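Local coordinates for protein DNA methyltransferase (Nicotiana tabacum, PDB 4ONQ) that probably transfers methyl groups from S-adenosylmethionine to the C5 position of cytosine in DNA, this chain being its catalytic domain with sinefungin bound, at residues R200-R203 with Y204-L207; A175-E178 with P179-E183; G51-D54 with T55-S58; S339-V342 with R343-L347; D225-P228 with G229-V233. The protein carries 5 engineered substitutions. All blocks are in the same frame, centred on the assembly; numbering follows the deposited sequence.

Contact 1. Residues R200-R203 with Y204-L207; sequences RTDR and YKSL
Arg200 to Leu207 form one continuous run of helix, in which the amide N atoms of Tyr204, Lys205, Ser206 and Leu207 bond in turn to the carbonyl O atoms of Arg200, Thr201, Asp202 and Arg203. The main side-chain meeting is Arg200 with Tyr204. The two lie alongside each other, and the ring turns its edge to the guanidinium: the planes stand 90° apart, with Tyr204 CE1 3.8 Å above the centre of the Arg200 group. Extended from CG to NE, with CG trans to N (chi1 166°), Arg200 is long enough to keep pace with the phenol. Both polar ends find partners just ahead of helix 179-186, Arg200 NH1 in a salt bridge with Glu178 and Tyr204 OH at Leu177 O, so helix 200-208 is tied to the start of that helix. Arg203 NH2 makes a further salt bridge, with Glu183. One turn on, the branched Leu207 sets its CG 3.3 Å from Arg203 O and packs on Val182. On another face, Asp202 OD1 lies 3.9 Å from Lys205 CD; the opposite charges stay 5.6 Å apart, OD1 to NZ, a distance that allows weak attraction. The Lys205 side chain is about 5 Å from the bound sinefungin.

Contact 2. Residues A175-E178 with P179-E183; sequences APLE and PDEVE
Glu178 and Glu181 meet through hydrogen bonds that start a helix. Glu178 is the N-cap residue, and its backbone N donates to Glu181 OE1 at 2.9 Å with an N-H...O angle of 156°. The donor stands 42° out of the carboxylate plane, so it comes in over that group. This is the N3-to-N-cap half of a capping box, and glutamate suits N3 because its chain, extended beyond CG, spans back to the residue ahead of the helix. Glu178 O takes the first helical bond, from Val182 N at 3.2 Å, together with a weak one from Glu181 N at 3.0 Å. Pro179, with no N-H to offer, fits the first turn, where an amide hydrogen would have no helical acceptor.

The apolar part is a hydrophobic staple: Leu177, just before the cap, crosses Val182 at about a right angle, with Leu177 CB 3.8 Å from Val182 CG2. Separately, Leu177 CD2 is in carbon-to-oxygen van der Waals contact with Glu181 OE1 at 3.7 Å.

As for charge, Glu178 turns its carboxylate out to Arg200, while Glu178 OE1 and Asp180 OD1 stay 5.7 Å apart. Three acids gathered at a helix N terminus should be favoured by the dipole there, which would offset their mutual repulsion and tend to keep them ionised.

Contact 3. Residues G51-D54 with T55-S58; sequences GVWD and TISS. Engineered in segment 55-58: Ser58 (natural residue Arg).
Gly51 to Ser58 run through helix 50-59 with unbroken i to i+4 backbone bonds, from Thr55 N to Gly51 O up to Ser58 N to Asp54 O. The carbonyl of Gly51 is gripped twice. Thr55 N reaches Gly51 O at 2.9 Å and Thr55 OG1 at 2.8 Å, and the two donors come from opposite faces of the carbonyl plane. With OG1 trans to the carbonyl carbon (chi1 -61°), the threonine hydroxyl swings back along the helix to this oxygen, a bond within the helix that satisfies the hydroxyl of this exposed residue.

The buried face is carried by Trp53 and Ile56. Ile56 CD1 lies over one face of the indole, in a CH-pi contact 4.3 Å from the centroid of the six-membered ring of Trp53 and 21° off its normal. The same methyl also touches Val52 CG1 at 4.0 Å, so it meets the indole and a neighbouring branched chain on adjacent sides. Trp53 is fixed further by its NE1 bond to Ala46 O and an edge-to-face meeting with Phe67, while Ile56 presses on Ile83 and Asn44. The helix thus lies against strands 39-45 and 79-84 of the mixed sheet.

Ser57 OG has Ile63 O as a partner, in the loop beyond the helix. The engineered Ser58 (arginine in the natural protein) sends OG to Thr55 O at 2.8 Å. The chemistry divides by face: the Thr55 hydroxyl is satisfied by the main chain of its own helix, whereas the inner side relies on apolar contact and the polarisable indole.

Contact 4. Residues S339-V342 with R343-L347; sequences SSYV and RILDL. Engineered in segment 339-342: Ser339 (natural residue Tyr), Ser340 (natural residue Asp).
Arg343 opens the later half of this run on helix 337-352, which packs against the Rossmann-like sheet of the methyltransferase, and its backbone N bonds to Ser339 O at 2.9 Å. Its chain bends at chi3 (86°), folding the guanidinium back so that Ser340 O lies over one face of the Arg343 guanidinium, 4.3 Å above its plane and toward the rim. The polar ends are engaged outside: Arg343 NH2 with Leu292 O and Val289 O, and Ser340 OG with Ser336 O. Ser339 and Ser340 are engineered, replacing tyrosine and aspartate; the Ser340 side chain lies about 7 Å from the bound sinefungin.

Ile344 follows, its N bonding to Ser340 O at 3.0 Å and its CG1 tucked 3.2 Å from the same oxygen. A branched apolar chain suits this buried side, where it rests on Leu234 and Leu236 of strand 231-236 and on Val289.

Leu345 N donates to Tyr341 O, and the two side chains run alongside each other in the same direction. Both have CG trans to N, chi1 170° in Leu345 and 180° in Tyr341, which brings Leu345 CD2 to 4.1 Å from Tyr341 CE2, at an oblique approach to the ring. Together they cover Phe40 and Val310 of the sheet, and the Tyr341 ring also meets that of Tyr42.

Asp346, on the exposed side, sends its carboxylate outward to a weak bond with Tyr61 OH. Its backbone N bonds to Val342 O at 2.9 Å, and Asp346 CB lies 3.4 Å from that oxygen.

Contact 5. Residues D225-P228 with G229-V233; sequences DLFP and GGINV
Phe227 and Ile231 form the close-packed side of this contact, whereas Pro228 and Gly229 make the exposed tip of the turn between them. Ile231 CG1 sits over one face of the phenyl ring, a CH-pi contact 4.2 Å from the Phe227 centroid and 20° off its normal, nearer the rim than the middle. Ile231 CD1 lies 3.9 Å from Phe227 CD2. CG1 is placed there by lying trans to N in Ile231 (chi1 -156°). The flat ring offers a broad surface to the branched chain, which also packs on Leu223, Ile252 and Leu254.

The connection is a type I beta turn from Phe227 to Gly230, leading from the loop after helix 213-220 into strand 231-236 of the Rossmann-like sheet. Its bond runs from Gly230 N to Phe227 O at 3.1 Å, with the donor well above the carbonyl plane. Proline suits the second position of the turn, since its ring already restrains phi near the required value. Gly230 has a positive phi (103°), at which a CB would jam against the preceding carbonyl oxygen. By contrast, Gly229 at the tip brings no side chain to the contact, and Pro228 lies on the exposed side, its CB directed mostly away from the residues that follow.

In the fold
Each contact spans a single continuous run, closing only a helical turn, a cap or a beta turn; none nests in or crosses another. From the N terminus, contact 3 comes first, on the helix following strand 39-45. Contact 2 then starts helix 179-186 after a two-stranded hairpin, and contact 1, on the next helix, touches it directly, so the two helices pack together. Contact 5 leads into strand 231-236, and contact 4, on the last helix, packs on that strand as well as on 39-45 and 309-312. Contacts 3 and 4 approach within about 6 Å, nearest atoms, and contacts 2 and 3 lie on opposite sides of the chain's centre.

Contact 1. Residues R200-R203 with Y204-L207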
loop_
_atom_site.group_PDB
_atom_site.type_symbol
_atom_site.label_atom_id
_atom_site.label_comp_id
_atom_site.label_asym_id
_atom_site.label_seq_id
_atom_site.Cartn_x
_atom_site.Cartn_y
_atom_site.Cartn_z
ATOM N N ARG A 200 3.858 -0.747 19.753
ATOM C CA ARG A 200 3.769 0.513 19.032
ATOM C C ARG A 200 4.756 0.560 17.857
ATOM O O ARG A 200 4.375 0.853 16.710
ATOM C CB ARG A 200 4.012 1.664 20.018
ATOM C CG ARG A 200 4.271 3.021 19.386
ATOM C CD ARG A 200 4.443 4.055 20.489
ATOM N NE ARG A 200 5.028 5.311 20.022
ATOM C CZ ARG A 200 4.328 6.341 19.560
ATOM N NH1 ARG A 200 3.008 6.265 19.509
ATOM N NH2 ARG A 200 4.950 7.440 19.152
ATOM N N THR A 201 6.021 0.246 18.137
ATOM C CA THR A 201 7.052 0.294 17.093
ATOM C C THR A 201 6.754 -0.707 15.981
ATOM O O THR A 201 7.015 -0.443 14.806
ATOM C CB THR A 201 8.504 0.094 17.644
ATOM O OG1 THR A 201 8.844 -1.298 17.637
ATOM C CG2 THR A 201 8.625 0.655 19.050
ATOM N N ASP A 202 6.173 -1.841 16.358
ATOM C CA ASP A 202 5.741 -2.833 15.378
ATOM C C ASP A 202 4.503 -2.379 14.608
ATOM O O ASP A 202 4.312 -2.764 13.456
ATOM C CB ASP A 202 5.478 -4.188 16.042
ATOM C CG ASP A 202 6.691 -5.091 16.026
ATOM O OD1 ASP A 202 7.595 -4.855 15.200
ATOM O OD2 ASP A 202 6.736 -6.045 16.833
ATOM N N ARG A 203 3.649 -1.585 15.249
ATOM C CA ARG A 203 2.528 -0.975 14.543
ATOM C C ARG A 203 3.104 -0.153 13.398
ATOM O O ARG A 203 2.684 -0.282 12.244
ATOM C CB ARG A 203 1.729 -0.056 15.467
ATOM C CG ARG A 203 0.792 -0.735 16.444
ATOM C CD ARG A 203 -0.613 -0.204 16.206
ATOM N NE ARG A 203 -1.117 0.700 17.230
ATOM C CZ ARG A 203 -2.180 1.480 17.061
ATOM N NH1 ARG A 203 -2.584 2.282 18.043
ATOM N NH2 ARG A 203 -2.831 1.467 15.900
ATOM N N TYR A 204 4.089 0.682 13.719
ATOM C CA TYR A 204 4.728 1.508 12.693
ATOM C C TYR A 204 5.432 0.683 11.627
ATOM O O TYR A 204 5.381 1.023 10.456
ATOM C CB TYR A 204 5.735 2.468 13.301
ATOM C CG TYR A 204 5.133 3.631 14.041
ATOM C CD1 TYR A 204 5.322 3.769 15.407
ATOM C CD2 TYR A 204 4.383 4.602 13.371
ATOM C CE1 TYR A 204 4.790 4.839 16.094
ATOM C CE2 TYR A 204 3.836 5.678 14.052
ATOM C CZ TYR A 204 4.049 5.788 15.416
ATOM O OH TYR A 204 3.541 6.845 16.127
ATOM N N LYS A 205 6.054 -0.394 12.000
ATOM C CA LYS A 205 6.700 -1.212 11.039
ATOM C C LYS A 205 5.746 -1.921 10.110
ATOM O O LYS A 205 5.982 -2.001 8.955
ATOM C CB LYS A 205 7.595 -2.180 11.763
ATOM C CG LYS A 205 8.362 -3.103 10.881
ATOM C CD LYS A 205 9.068 -4.177 11.669
ATOM C CE LYS A 205 10.053 -4.983 10.846
ATOM N NZ LYS A 205 9.476 -6.131 10.127
ATOM N N SER A 206 4.647 -2.412 10.620
ATOM C CA SER A 206 3.660 -3.077 9.776
ATOM C C SER A 206 2.906 -2.098 8.872
ATOM O O SER A 206 2.575 -2.425 7.730
ATOM C CB SER A 206 2.677 -3.892 10.624
ATOM O OG SER A 206 3.317 -5.024 11.203
ATOM N N LEU A 207 2.637 -0.899 9.379
ATOM C CA LEU A 207 1.957 0.109 8.572
ATOM C C LEU A 207 2.894 0.662 7.499
ATOM O O LEU A 207 2.531 0.764 6.322
ATOM C CB LEU A 207 1.413 1.228 9.461
ATOM C CG LEU A 207 0.211 0.852 10.338
ATOM C CD1 LEU A 207 0.087 1.791 11.549
ATOM C CD2 LEU A 207 -1.053 0.884 9.519
#

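Contact 2. Residues A175-E178 with P179-E183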
loop_
_atom_site.group_PDB
_atom_site.type_symbol
_atom_site.label_atom_id
_atom_site.label_comp_id
_atom_site.label_asym_id
_atom_site.label_seq_id
_atom_site.Cartn_x
_atom_site.Cartn_y
_atom_site.Cartn_z
ATOM N N ALA A 175 5.335 16.862 15.930
ATOM C CA ALA A 175 5.218 15.504 16.431
ATOM C C ALA A 175 5.257 14.528 15.273
ATOM O O ALA A 175 4.844 14.854 14.163
ATOM C CB ALA A 175 3.923 15.352 17.209
ATOM N N PRO A 176 5.764 13.322 15.523
ATOM C CA PRO A 176 5.566 12.299 14.495
ATOM C C PRO A 176 4.087 11.911 14.429
ATOM O O PRO A 176 3.350 12.155 15.390
ATOM C CB PRO A 176 6.408 11.126 15.001
ATOM C CG PRO A 176 6.474 11.326 16.500
ATOM C CD PRO A 176 6.453 12.810 16.720
ATOM N N LEU A 177 3.657 11.344 13.306
ATOM C CA LEU A 177 2.302 10.825 13.195
ATOM C C LEU A 177 2.057 9.730 14.229
ATOM O O LEU A 177 2.921 8.884 14.456
ATOM C CB LEU A 177 2.080 10.240 11.803
ATOM C CG LEU A 177 2.210 11.223 10.642
ATOM C CD1 LEU A 177 2.456 10.459 9.350
ATOM C CD2 LEU A 177 0.960 12.099 10.545
ATOM N N GLU A 178 0.884 9.744 14.854
ATOM C CA GLU A 178 0.481 8.636 15.710
ATOM C C GLU A 178 -0.115 7.544 14.817
ATOM O O GLU A 178 -0.608 7.838 13.727
ATOM C CB GLU A 178 -0.523 9.109 16.774
ATOM C CG GLU A 178 0.078 10.014 17.863
ATOM C CD GLU A 178 1.079 9.292 18.771
ATOM O OE1 GLU A 178 0.803 8.142 19.190
ATOM O OE2 GLU A 178 2.146 9.879 19.064
ATOM N N PRO A 179 -0.058 6.279 15.266
ATOM C CA PRO A 179 -0.521 5.139 14.464
ATOM C C PRO A 179 -1.936 5.250 13.872
ATOM O O PRO A 179 -2.110 4.780 12.755
ATOM C CB PRO A 179 -0.431 3.968 15.447
ATOM C CG PRO A 179 0.672 4.348 16.366
ATOM C CD PRO A 179 0.582 5.840 16.520
ATOM N N ASP A 180 -2.909 5.838 14.566
ATOM C CA ASP A 180 -4.248 5.986 13.975
ATOM C C ASP A 180 -4.231 6.890 12.729
ATOM O O ASP A 180 -4.928 6.627 11.742
ATOM C CB ASP A 180 -5.286 6.469 14.996
ATOM C CG ASP A 180 -5.020 7.878 15.482
ATOM O OD1 ASP A 180 -3.886 8.146 15.927
ATOM O OD2 ASP A 180 -5.945 8.721 15.412
ATOM N N GLU A 181 -3.404 7.934 12.771
ATOM C CA GLU A 181 -3.243 8.837 11.635
ATOM C C GLU A 181 -2.632 8.107 10.441
ATOM O O GLU A 181 -3.091 8.266 9.306
ATOM C CB GLU A 181 -2.413 10.061 12.026
ATOM C CG GLU A 181 -3.025 10.826 13.187
ATOM C CD GLU A 181 -2.122 11.909 13.774
ATOM O OE1 GLU A 181 -0.874 11.790 13.718
ATOM O OE2 GLU A 181 -2.680 12.888 14.311
ATOM N N VAL A 182 -1.608 7.297 10.702
ATOM C CA VAL A 182 -0.986 6.494 9.653
ATOM C C VAL A 182 -1.998 5.492 9.076
ATOM O O VAL A 182 -2.104 5.339 7.862
ATOM C CB VAL A 182 0.266 5.733 10.165
ATOM C CG1 VAL A 182 0.904 4.929 9.038
ATOM C CG2 VAL A 182 1.273 6.692 10.774
ATOM N N GLU A 183 -2.748 4.835 9.957
ATOM C CA GLU A 183 -3.791 3.903 9.548
ATOM C C GLU A 183 -4.761 4.557 8.586
ATOM O O GLU A 183 -5.110 3.981 7.555
ATOM C CB GLU A 183 -4.569 3.396 10.756
ATOM C CG GLU A 183 -3.901 2.264 11.507
ATOM C CD GLU A 183 -4.616 1.944 12.804
ATOM O OE1 GLU A 183 -5.505 2.737 13.198
ATOM O OE2 GLU A 183 -4.290 0.907 13.425
#

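Contact 3. Residues G51-D54 with T55-S58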
loop_
_atom_site.group_PDB
_atom_site.type_symbol
_atom_site.label_atom_id
_atom_site.label_comp_id
_atom_site.label_asym_id
_atom_site.label_seq_id
_atom_site.Cartn_x
_atom_site.Cartn_y
_atom_site.Cartn_z
ATOM N N GLY A 51 18.232 -1.928 -14.173
ATOM C CA GLY A 51 18.390 -3.366 -14.254
ATOM C C GLY A 51 17.405 -4.152 -13.411
ATOM O O GLY A 51 16.994 -5.251 -13.789
ATOM N N VAL A 52 17.023 -3.596 -12.266
ATOM C CA VAL A 52 16.103 -4.289 -11.373
ATOM C C VAL A 52 14.706 -4.389 -11.981
ATOM O O VAL A 52 14.114 -5.466 -12.017
ATOM C CB VAL A 52 16.028 -3.626 -9.984
ATOM C CG1 VAL A 52 14.973 -4.312 -9.127
ATOM C CG2 VAL A 52 17.383 -3.686 -9.301
ATOM N N TRP A 53 14.186 -3.267 -12.463
ATOM C CA TRP A 53 12.877 -3.268 -13.093
ATOM C C TRP A 53 12.901 -4.069 -14.391
ATOM O O TRP A 53 11.916 -4.723 -14.740
ATOM C CB TRP A 53 12.370 -1.842 -13.313
ATOM C CG TRP A 53 11.714 -1.274 -12.087
ATOM C CD1 TRP A 53 12.171 -0.255 -11.302
ATOM C CD2 TRP A 53 10.490 -1.718 -11.493
ATOM N NE1 TRP A 53 11.301 -0.033 -10.261
ATOM C CE2 TRP A 53 10.261 -0.918 -10.358
ATOM C CE3 TRP A 53 9.562 -2.713 -11.816
ATOM C CZ2 TRP A 53 9.146 -1.082 -9.548
ATOM C CZ3 TRP A 53 8.459 -2.875 -11.007
ATOM C CH2 TRP A 53 8.259 -2.064 -9.888
ATOM N N ASP A 54 14.029 -4.036 -15.096
ATOM C CA ASP A 54 14.193 -4.911 -16.253
ATOM C C ASP A 54 14.049 -6.384 -15.852
ATOM O O ASP A 54 13.309 -7.138 -16.489
ATOM C CB ASP A 54 15.533 -4.662 -16.946
ATOM C CG ASP A 54 15.530 -3.393 -17.784
ATOM O OD1 ASP A 54 14.432 -2.934 -18.170
ATOM O OD2 ASP A 54 16.625 -2.860 -18.062
ATOM N N THR A 55 14.744 -6.775 -14.787
ATOM C CA THR A 55 14.675 -8.137 -14.258
ATOM C C THR A 55 13.254 -8.529 -13.866
ATOM O O THR A 55 12.778 -9.614 -14.211
ATOM C CB THR A 55 15.566 -8.301 -13.011
ATOM O OG1 THR A 55 16.931 -8.029 -13.350
ATOM C CG2 THR A 55 15.451 -9.715 -12.449
ATOM N N ILE A 56 12.587 -7.643 -13.133
ATOM C CA ILE A 56 11.223 -7.890 -12.677
ATOM C C ILE A 56 10.272 -8.076 -13.853
ATOM O O ILE A 56 9.453 -8.995 -13.852
ATOM C CB ILE A 56 10.719 -6.762 -11.751
ATOM C CG1 ILE A 56 11.476 -6.795 -10.420
ATOM C CG2 ILE A 56 9.226 -6.896 -11.506
ATOM C CD1 ILE A 56 11.232 -5.577 -9.539
ATOM N N SER A 57 10.394 -7.214 -14.861
ATOM C CA SER A 57 9.575 -7.342 -16.064
ATOM C C SER A 57 9.830 -8.661 -16.788
ATOM O O SER A 57 8.889 -9.366 -17.151
ATOM C CB SER A 57 9.809 -6.170 -17.016
ATOM O OG SER A 57 9.300 -4.963 -16.477
ATOM N N SER A 58 11.102 -8.995 -16.996
ATOM C CA SER A 58 11.451 -10.223 -17.702
ATOM C C SER A 58 10.941 -11.446 -16.955
ATOM O O SER A 58 10.520 -12.426 -17.568
ATOM C CB SER A 58 12.964 -10.326 -17.918
ATOM O OG SER A 58 13.646 -10.631 -16.714
#

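Contact 4. Residues S339-V342 with R343-L347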
loop_
_atom_site.group_PDB
_atom_site.type_symbol
_atom_site.label_atom_id
_atom_site.label_comp_id
_atom_site.label_asym_id
_atom_site.label_seq_id
_atom_site.Cartn_x
_atom_site.Cartn_y
_atom_site.Cartn_z
ATOM N N SER A 339 11.668 -13.968 -6.122
ATOM C CA SER A 339 11.764 -15.179 -6.866
ATOM C C SER A 339 10.762 -16.127 -6.376
ATOM O O SER A 339 10.229 -16.897 -7.109
ATOM C CB SER A 339 13.139 -15.784 -6.709
ATOM O OG SER A 339 14.110 -14.915 -7.237
ATOM N N SER A 340 10.532 -16.088 -5.097
ATOM C CA SER A 340 9.485 -16.922 -4.521
ATOM C C SER A 340 8.121 -16.550 -5.097
ATOM O O SER A 340 7.315 -17.425 -5.445
ATOM C CB SER A 340 9.477 -16.799 -2.999
ATOM O OG SER A 340 10.648 -17.367 -2.436
ATOM N N TYR A 341 7.871 -15.248 -5.208
ATOM C CA TYR A 341 6.626 -14.778 -5.803
ATOM C C TYR A 341 6.464 -15.320 -7.218
ATOM O O TYR A 341 5.411 -15.848 -7.576
ATOM C CB TYR A 341 6.572 -13.250 -5.819
ATOM C CG TYR A 341 5.308 -12.694 -6.433
ATOM C CD1 TYR A 341 4.205 -12.398 -5.647
ATOM C CD2 TYR A 341 5.218 -12.462 -7.799
ATOM C CE1 TYR A 341 3.050 -11.892 -6.201
ATOM C CE2 TYR A 341 4.067 -11.960 -8.364
ATOM C CZ TYR A 341 2.986 -11.674 -7.561
ATOM O OH TYR A 341 1.833 -11.172 -8.122
ATOM N N VAL A 342 7.519 -15.188 -8.014
ATOM C CA VAL A 342 7.489 -15.622 -9.407
ATOM C C VAL A 342 7.275 -17.132 -9.534
ATOM O O VAL A 342 6.433 -17.587 -10.313
ATOM C CB VAL A 342 8.784 -15.214 -10.132
ATOM C CG1 VAL A 342 8.797 -15.738 -11.564
ATOM C CG2 VAL A 342 8.933 -13.705 -10.108
ATOM N N ARG A 343 8.042 -17.894 -8.758
ATOM C CA ARG A 343 7.937 -19.349 -8.731
ATOM C C ARG A 343 6.503 -19.763 -8.447
ATOM O O ARG A 343 5.930 -20.608 -9.143
ATOM C CB ARG A 343 8.851 -19.919 -7.644
ATOM C CG ARG A 343 8.987 -21.433 -7.661
ATOM C CD ARG A 343 9.534 -21.966 -6.339
ATOM N NE ARG A 343 8.472 -22.192 -5.361
ATOM C CZ ARG A 343 8.417 -21.621 -4.161
ATOM N NH1 ARG A 343 9.374 -20.787 -3.776
ATOM N NH2 ARG A 343 7.409 -21.893 -3.344
ATOM N N ILE A 344 5.919 -19.150 -7.425
ATOM C CA ILE A 344 4.568 -19.508 -7.008
ATOM C C ILE A 344 3.506 -19.115 -8.034
ATOM O O ILE A 344 2.610 -19.911 -8.343
ATOM C CB ILE A 344 4.251 -18.933 -5.618
ATOM C CG1 ILE A 344 5.110 -19.645 -4.576
ATOM C CG2 ILE A 344 2.777 -19.071 -5.290
ATOM C CD1 ILE A 344 4.709 -19.367 -3.167
ATOM N N LEU A 345 3.610 -17.902 -8.569
ATOM C CA LEU A 345 2.678 -17.459 -9.603
ATOM C C LEU A 345 2.729 -18.427 -10.781
ATOM O O LEU A 345 1.693 -18.850 -11.300
ATOM C CB LEU A 345 2.997 -16.033 -10.059
ATOM C CG LEU A 345 2.262 -15.525 -11.305
ATOM C CD1 LEU A 345 0.756 -15.636 -11.144
ATOM C CD2 LEU A 345 2.653 -14.090 -11.610
ATOM N N ASP A 346 3.941 -18.798 -11.177
ATOM C CA ASP A 346 4.111 -19.717 -12.291
ATOM C C ASP A 346 3.505 -21.091 -12.002
ATOM O O ASP A 346 2.828 -21.664 -12.858
ATOM C CB ASP A 346 5.585 -19.843 -12.679
ATOM C CG ASP A 346 5.768 -20.492 -14.031
ATOM O OD1 ASP A 346 6.211 -21.659 -14.079
ATOM O OD2 ASP A 346 5.444 -19.839 -15.047
ATOM N N LEU A 347 3.743 -21.619 -10.804
ATOM C CA LEU A 347 3.123 -22.882 -10.406
ATOM C C LEU A 347 1.598 -22.811 -10.519
ATOM O O LEU A 347 0.968 -23.719 -11.068
ATOM C CB LEU A 347 3.531 -23.267 -8.981
ATOM C CG LEU A 347 4.900 -23.919 -8.784
ATOM C CD1 LEU A 347 5.322 -23.841 -7.327
ATOM C CD2 LEU A 347 4.867 -25.365 -9.249
#

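Contact 5. Residues D225-P228 with G229-V233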
loop_
_atom_site.group_PDB
_atom_site.type_symbol
_atom_site.label_atom_id
_atom_site.label_comp_id
_atom_site.label_asym_id
_atom_site.label_seq_id
_atom_site.Cartn_x
_atom_site.Cartn_y
_atom_site.Cartn_z
ATOM N N ASP A 225 -16.965 -6.663 -11.284
ATOM C CA ASP A 225 -17.970 -7.218 -12.135
ATOM C C ASP A 225 -17.640 -8.637 -12.483
ATOM O O ASP A 225 -18.501 -9.440 -12.696
ATOM C CB ASP A 225 -18.109 -6.401 -13.410
ATOM C CG ASP A 225 -19.200 -5.379 -13.315
ATOM O OD1 ASP A 225 -20.018 -5.509 -12.381
ATOM O OD2 ASP A 225 -19.260 -4.458 -14.161
ATOM N N LEU A 226 -16.364 -8.945 -12.538
ATOM C CA LEU A 226 -15.927 -10.259 -12.984
ATOM C C LEU A 226 -16.251 -11.394 -12.014
ATOM O O LEU A 226 -16.450 -12.529 -12.440
ATOM C CB LEU A 226 -14.430 -10.241 -13.292
ATOM C CG LEU A 226 -13.984 -9.294 -14.406
ATOM C CD1 LEU A 226 -12.468 -9.299 -14.528
ATOM C CD2 LEU A 226 -14.627 -9.683 -15.727
ATOM N N PHE A 227 -16.317 -11.102 -10.718
ATOM C CA PHE A 227 -16.448 -12.176 -9.731
ATOM C C PHE A 227 -17.573 -12.008 -8.715
ATOM O O PHE A 227 -17.317 -11.799 -7.529
ATOM C CB PHE A 227 -15.121 -12.391 -9.011
ATOM C CG PHE A 227 -14.006 -12.800 -9.924
ATOM C CD1 PHE A 227 -13.826 -14.129 -10.260
ATOM C CD2 PHE A 227 -13.139 -11.858 -10.447
ATOM C CE1 PHE A 227 -12.803 -14.509 -11.104
ATOM C CE2 PHE A 227 -12.115 -12.234 -11.291
ATOM C CZ PHE A 227 -11.947 -13.560 -11.617
ATOM N N PRO A 228 -18.825 -12.141 -9.177
ATOM C CA PRO A 228 -20.010 -12.031 -8.320
ATOM C C PRO A 228 -20.172 -13.239 -7.394
ATOM O O PRO A 228 -20.907 -13.165 -6.410
ATOM C CB PRO A 228 -21.170 -11.980 -9.326
ATOM C CG PRO A 228 -20.532 -11.786 -10.678
ATOM C CD PRO A 228 -19.190 -12.412 -10.575
ATOM N N GLY A 229 -19.559 -14.345 -7.753
ATOM C CA GLY A 229 -19.553 -15.531 -6.936
ATOM C C GLY A 229 -18.633 -15.378 -5.758
ATOM O O GLY A 229 -18.628 -16.163 -4.843
ATOM N N GLY A 230 -17.810 -14.356 -5.810
ATOM C CA GLY A 230 -16.770 -14.202 -4.839
ATOM C C GLY A 230 -15.466 -14.616 -5.444
ATOM O O GLY A 230 -15.399 -15.287 -6.431
ATOM N N ILE A 231 -14.418 -14.189 -4.813
ATOM C CA ILE A 231 -13.121 -14.317 -5.385
ATOM C C ILE A 231 -12.218 -15.162 -4.498
ATOM O O ILE A 231 -12.373 -15.182 -3.308
ATOM C CB ILE A 231 -12.576 -12.917 -5.732
ATOM C CG1 ILE A 231 -11.551 -12.978 -6.806
ATOM C CG2 ILE A 231 -12.018 -12.179 -4.549
ATOM C CD1 ILE A 231 -11.032 -11.611 -7.125
ATOM N N ASN A 232 -11.330 -15.915 -5.120
ATOM C CA ASN A 232 -10.349 -16.718 -4.426
ATOM C C ASN A 232 -9.012 -16.054 -4.574
ATOM O O ASN A 232 -8.610 -15.777 -5.645
ATOM C CB ASN A 232 -10.290 -18.090 -5.056
ATOM C CG ASN A 232 -11.301 -19.047 -4.494
ATOM O OD1 ASN A 232 -11.977 -18.758 -3.552
ATOM N ND2 ASN A 232 -11.379 -20.207 -5.074
ATOM N N VAL A 233 -8.325 -15.785 -3.483
ATOM C CA VAL A 233 -7.128 -14.961 -3.545
ATOM C C VAL A 233 -5.923 -15.664 -2.946
ATOM O O VAL A 233 -5.989 -16.191 -1.835
ATOM C CB VAL A 233 -7.322 -13.640 -2.779
ATOM C CG1 VAL A 233 -6.103 -12.752 -2.946
ATOM C CG2 VAL A 233 -8.577 -12.933 -3.253
#